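Local coordinates for thioredoxin-like fold domain-containing protein (Paracoccus denitrificans, PDB 3DML) that probably acts as a periplasmic thiol-disulfide oxidoreductase of the thioredoxin family, serving bacterial sulfur oxidation, at residues A[19-24]-A[66-71]; A[50-55]-A[107-112]. All blocks are in the same frame, centred on the assembly; numbering follows the deposited sequence.

Interaction 1 (A[19-24]-A[66-71]); sequences ELRLLM and PGLELA
L68 is the hub of this contact, sending one methyl to L23 and the other to R21, two residues apart on strand 20-26 and facing the same side. The leucines reach toward each other tip to tip, CD1 of L23 lying 3.8 Å from CD2 of L68. L23 has CG beside its backbone N (chi1 -60°) and an extended chi2, which carries CD1 outward from the sheet. L23 also packs on Q56 and L58 of strand 55-59 and on M83 of strand 79-84. Leucine suits both positions, since forked apolar ends can meet without a polar partner.

R21 comes to L68 obliquely. Its chain bends at chi3 (-75°), and the guanidinium receives CD1 of L68 at its edge, near the group's plane. NH2 lies nearest, 3.3 Å from that methyl, but R21 and L68 each adopt two conformations, so this distance is doubtful. Arginine suits this partly exposed site: its long chain reaches from strand to loop while the same NH2 hydrogen-bonds G85 O, with D86 adding a weak, long ion pair. The contact buries about 155 Å² and lays the long loop following strand 55-59 against the central sheet of a thioredoxin-like fold, where classical thioredoxins carry a connecting helix.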
loop_
_atom_site.group_PDB
_atom_site.type_symbol
_atom_site.label_atom_id
_atom_site.label_comp_id
_atom_site.label_asym_id
_atom_site.label_seq_id
_atom_site.Cartn_x
_atom_site.Cartn_y
_atom_site.Cartn_z
ATOM N N GLU A 19 -7.867 -0.233 12.759
ATOM C CA GLU A 19 -8.652 -0.222 11.506
ATOM C C GLU A 19 -7.796 0.271 10.339
ATOM O O GLU A 19 -8.322 0.618 9.289
ATOM C CB GLU A 19 -9.895 0.647 11.662
ATOM C CG GLU A 19 -9.802 1.687 12.750
ATOM C CD GLU A 19 -8.648 2.639 12.572
ATOM O OE1 GLU A 19 -7.594 2.426 13.220
ATOM O OE2 GLU A 19 -8.794 3.599 11.781
ATOM N N LEU A 20 -6.477 0.282 10.521
ATOM C CA LEU A 20 -5.565 0.552 9.398
ATOM C C LEU A 20 -5.307 -0.682 8.506
ATOM O O LEU A 20 -5.148 -1.792 8.998
ATOM C CB LEU A 20 -4.234 1.105 9.918
ATOM C CG LEU A 20 -3.969 2.602 10.019
ATOM C CD1 LEU A 20 -5.147 3.398 10.494
ATOM C CD2 LEU A 20 -2.701 2.893 10.838
ATOM N N ARG A 21 -5.278 -0.463 7.187
ATOM C CA ARG A 21 -4.891 -1.468 6.197
ATOM C C ARG A 21 -4.082 -0.772 5.109
ATOM O O ARG A 21 -4.363 0.377 4.789
ATOM C CB ARG A 21 -6.119 -2.082 5.519
ATOM C CG ARG A 21 -6.905 -3.092 6.333
ATOM C CD ARG A 21 -8.074 -3.592 5.508
ATOM N NE ARG A 21 -9.142 -2.587 5.415
ATOM C CZ ARG A 21 -10.042 -2.518 4.432
ATOM N NH1 ARG A 21 -10.025 -3.391 3.422
ATOM N NH2 ARG A 21 -10.961 -1.557 4.461
ATOM N N LEU A 22 -3.133 -1.476 4.519
ATOM C CA LEU A 22 -2.403 -0.949 3.371
ATOM C C LEU A 22 -2.821 -1.700 2.128
ATOM O O LEU A 22 -2.544 -2.891 1.998
ATOM C CB LEU A 22 -0.897 -1.121 3.554
ATOM C CG LEU A 22 0.012 -0.346 2.599
ATOM C CD1 LEU A 22 -0.068 1.175 2.834
ATOM C CD2 LEU A 22 1.410 -0.810 2.886
ATOM N N LEU A 23 -3.474 -1.002 1.214
ATOM C CA LEU A 23 -3.826 -1.574 -0.065
ATOM C C LEU A 23 -2.670 -1.393 -1.013
ATOM O O LEU A 23 -2.151 -0.273 -1.178
ATOM C CB LEU A 23 -5.045 -0.866 -0.649
ATOM C CG LEU A 23 -6.308 -0.914 0.182
ATOM C CD1 LEU A 23 -7.404 -0.162 -0.577
ATOM C CD2 LEU A 23 -6.717 -2.354 0.451
HETATM N N MSE A 24 -2.274 -2.483 -1.643
HETATM C CA MSE A 24 -1.239 -2.425 -2.643
HETATM C C MSE A 24 -1.850 -2.723 -4.003
HETATM O O MSE A 24 -2.366 -3.825 -4.228
HETATM C CB MSE A 24 -0.152 -3.434 -2.320
HETATM C CG MSE A 24 0.846 -3.552 -3.432
HETATM SE SE MSE A 24 2.161 -4.918 -3.081
HETATM C CE MSE A 24 3.364 -4.314 -4.483
ATOM N N PRO A 66 -16.282 -3.561 -2.539
ATOM C CA PRO A 66 -17.372 -2.711 -2.059
ATOM C C PRO A 66 -17.068 -1.978 -0.737
ATOM O O PRO A 66 -16.405 -2.532 0.154
ATOM C CB PRO A 66 -18.522 -3.710 -1.873
ATOM C CG PRO A 66 -18.243 -4.743 -2.918
ATOM C CD PRO A 66 -16.753 -4.918 -2.881
ATOM N N GLY A 67 -17.528 -0.733 -0.640
ATOM C CA GLY A 67 -17.405 0.069 0.589
ATOM C C GLY A 67 -16.126 0.886 0.719
ATOM O O GLY A 67 -16.006 1.730 1.615
ATOM N N LEU A 68 -15.171 0.639 -0.173
ATOM C CA LEU A 68 -13.836 1.231 -0.077
ATOM C C LEU A 68 -13.831 2.600 -0.746
ATOM O O LEU A 68 -14.176 2.723 -1.917
ATOM C CB LEU A 68 -12.793 0.303 -0.728
ATOM C CG LEU A 68 -11.645 -0.364 0.042
ATOM C CD1 LEU A 68 -12.018 -0.942 1.383
ATOM C CD2 LEU A 68 -10.973 -1.429 -0.817
ATOM N N GLU A 69 -13.454 3.636 -0.004
ATOM C CA GLU A 69 -13.509 5.001 -0.537
ATOM C C GLU A 69 -12.094 5.567 -0.745
ATOM O O GLU A 69 -11.386 5.844 0.231
ATOM C CB GLU A 69 -14.289 5.921 0.409
ATOM C CG GLU A 69 -15.595 5.319 0.936
ATOM C CD GLU A 69 -16.679 5.300 -0.121
ATOM O OE1 GLU A 69 -16.719 6.230 -0.951
ATOM O OE2 GLU A 69 -17.502 4.358 -0.121
ATOM N N LEU A 70 -11.697 5.715 -2.004
ATOM C CA LEU A 70 -10.426 6.357 -2.337
ATOM C C LEU A 70 -10.560 7.851 -2.626
ATOM O O LEU A 70 -11.583 8.300 -3.175
ATOM C CB LEU A 70 -9.781 5.696 -3.559
ATOM C CG LEU A 70 -9.461 4.196 -3.525
ATOM C CD1 LEU A 70 -8.739 3.775 -4.789
ATOM C CD2 LEU A 70 -8.618 3.830 -2.309
ATOM N N ALA A 71 -9.485 8.596 -2.348
ATOM C CA ALA A 71 -9.468 10.055 -2.584
ATOM C C ALA A 71 -9.392 10.392 -4.091
ATOM O O ALA A 71 -9.842 11.454 -4.538
ATOM C CB ALA A 71 -8.293 10.661 -1.859
#

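Interaction 2 (A[50-55]-A[107-112]); sequences GRAAPV and RLIGQA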
loop_
_atom_site.group_PDB
_atom_site.type_symbol
_atom_site.label_atom_id
_atom_site.label_comp_id
_atom_site.label_asym_id
_atom_site.label_seq_id
_atom_site.Cartn_x
_atom_site.Cartn_y
_atom_site.Cartn_z
ATOM N N GLY A 50 4.117 -3.415 9.543
ATOM C CA GLY A 50 3.301 -4.329 8.814
ATOM C C GLY A 50 2.147 -4.774 9.638
ATOM O O GLY A 50 1.060 -4.996 9.117
ATOM N N ARG A 51 2.370 -4.916 10.937
ATOM C CA ARG A 51 1.320 -5.379 11.826
ATOM C C ARG A 51 0.304 -4.261 12.131
ATOM O O ARG A 51 -0.874 -4.527 12.384
ATOM C CB ARG A 51 1.955 -5.961 13.091
ATOM C CG ARG A 51 2.696 -7.293 12.787
ATOM C CD ARG A 51 3.655 -7.760 13.870
ATOM N NE ARG A 51 3.061 -7.618 15.201
ATOM C CZ ARG A 51 3.642 -7.006 16.236
ATOM N NH1 ARG A 51 4.875 -6.502 16.135
ATOM N NH2 ARG A 51 2.998 -6.936 17.398
ATOM N N ALA A 52 0.770 -3.015 12.076
ATOM C CA ALA A 52 -0.086 -1.855 12.283
ATOM C C ALA A 52 -1.011 -1.651 11.069
ATOM O O ALA A 52 -2.136 -1.198 11.219
ATOM C CB ALA A 52 0.761 -0.617 12.517
ATOM N N ALA A 53 -0.524 -1.992 9.882
ATOM C CA ALA A 53 -1.276 -1.792 8.643
ATOM C C ALA A 53 -1.133 -2.984 7.704
ATOM O O ALA A 53 -0.380 -2.924 6.740
ATOM C CB ALA A 53 -0.817 -0.500 7.956
ATOM N N PRO A 54 -1.875 -4.075 7.965
ATOM C CA PRO A 54 -1.764 -5.272 7.139
ATOM C C PRO A 54 -2.027 -4.993 5.644
ATOM O O PRO A 54 -2.963 -4.247 5.302
ATOM C CB PRO A 54 -2.856 -6.192 7.715
ATOM C CG PRO A 54 -3.012 -5.758 9.095
ATOM C CD PRO A 54 -2.867 -4.258 9.044
ATOM N N VAL A 55 -1.219 -5.590 4.776
ATOM C CA VAL A 55 -1.306 -5.350 3.328
ATOM C C VAL A 55 -2.350 -6.252 2.662
ATOM O O VAL A 55 -2.545 -7.408 3.077
ATOM C CB VAL A 55 0.093 -5.469 2.625
ATOM C CG1 VAL A 55 0.656 -6.890 2.722
ATOM C CG2 VAL A 55 0.046 -5.031 1.167
ATOM N N ARG A 107 5.334 7.889 8.002
ATOM C CA ARG A 107 4.661 9.200 7.990
ATOM C C ARG A 107 3.153 9.046 7.825
ATOM O O ARG A 107 2.362 9.742 8.491
ATOM C CB ARG A 107 5.193 10.133 6.901
ATOM C CG ARG A 107 4.583 11.543 7.029
ATOM C CD ARG A 107 4.931 12.467 5.849
ATOM N NE ARG A 107 4.355 12.005 4.580
ATOM C CZ ARG A 107 3.184 12.400 4.077
ATOM N NH1 ARG A 107 2.428 13.285 4.723
ATOM N NH2 ARG A 107 2.765 11.901 2.914
ATOM N N LEU A 108 2.745 8.147 6.929
ATOM C CA LEU A 108 1.312 7.941 6.684
ATOM C C LEU A 108 0.613 7.355 7.909
ATOM O O LEU A 108 -0.473 7.813 8.298
ATOM C CB LEU A 108 1.104 7.019 5.480
ATOM C CG LEU A 108 1.512 7.527 4.106
ATOM C CD1 LEU A 108 1.048 6.521 3.067
ATOM C CD2 LEU A 108 0.922 8.901 3.841
ATOM N N ILE A 109 1.234 6.355 8.525
ATOM C CA ILE A 109 0.656 5.760 9.725
ATOM C C ILE A 109 0.492 6.802 10.840
ATOM O O ILE A 109 -0.559 6.845 11.498
ATOM C CB ILE A 109 1.454 4.507 10.215
ATOM C CG1 ILE A 109 1.352 3.388 9.163
ATOM C CG2 ILE A 109 0.928 4.030 11.591
ATOM C CD1 ILE A 109 2.274 2.214 9.391
ATOM N N GLY A 110 1.507 7.652 10.999
ATOM C CA GLY A 110 1.524 8.706 12.023
ATOM C C GLY A 110 0.418 9.707 11.798
ATOM O O GLY A 110 -0.240 10.159 12.737
ATOM N N GLN A 111 0.196 10.037 10.536
ATOM C CA GLN A 111 -0.807 11.006 10.164
ATOM C C GLN A 111 -2.233 10.444 10.294
ATOM O O GLN A 111 -3.176 11.195 10.509
ATOM C CB GLN A 111 -0.435 11.564 8.790
ATOM C CG GLN A 111 -1.497 11.726 7.743
ATOM C CD GLN A 111 -0.885 11.664 6.349
ATOM O OE1 GLN A 111 -1.572 11.421 5.361
ATOM N NE2 GLN A 111 0.434 11.871 6.276
ATOM N N ALA A 112 -2.380 9.125 10.212
ATOM C CA ALA A 112 -3.673 8.481 10.437
ATOM C C ALA A 112 -4.034 8.447 11.929
ATOM O O ALA A 112 -5.198 8.258 12.278
ATOM C CB ALA A 112 -3.688 7.074 9.845
#
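The carbonyl oxygen of A53 accepts a hydrogen bond from the hydroxyl of Y44, while the methyl of the same residue turns toward I109 of helix 98-112. A53 is the first residue to leave helical geometry after helix 48-52, so this bond probably helps to fix the chain where it turns toward strand 55-59. Across the contact everything is apolar. CD1 of I109 approaches two methyls at once, lying 4.4 Å from CB of A53 and 4.5 Å from CB of A52. A chi2 of 170° places CD1 anti to CA, so the longer branch of the isoleucine ends in a single methyl held out toward the alanines.

Small residues suit the other side: alanine offers a methyl without filling the space that the isoleucine end occupies, and the backbones come to 7.9 Å between the CA atoms of A53 and I109. The contact is light, with about 92 Å² buried. On the helix, the backbone keeps its ordinary pattern, Q111 N bonding to R107 O at 3.0 Å. I109 also leans on L20 of strand 20-26, and A53 on L82 of strand 79-84, so the pair joins the short helix 48-52 and the C-terminal helix 98-112 over one face of the sheet.

The two contacts lie about 12 Å apart, centre to centre, and both lie against the four-stranded mixed sheet. Along the chain their segments alternate: 19-24, 50-55, 66-71, 107-112. Interaction 1 uses strand 20-26 directly, on the face that carries R21 and L23; interaction 2 lies by the face to which L20 and L22 turn. They also touch, through a probable hydrogen bond of 2.9 Å between L22 N and P54 O, which starts the parallel pairing of strands 20-26 and 55-59. Strand 20-26 thus has a loop on one side and helices on the other, consistent with the layered build of the thioredoxin fold.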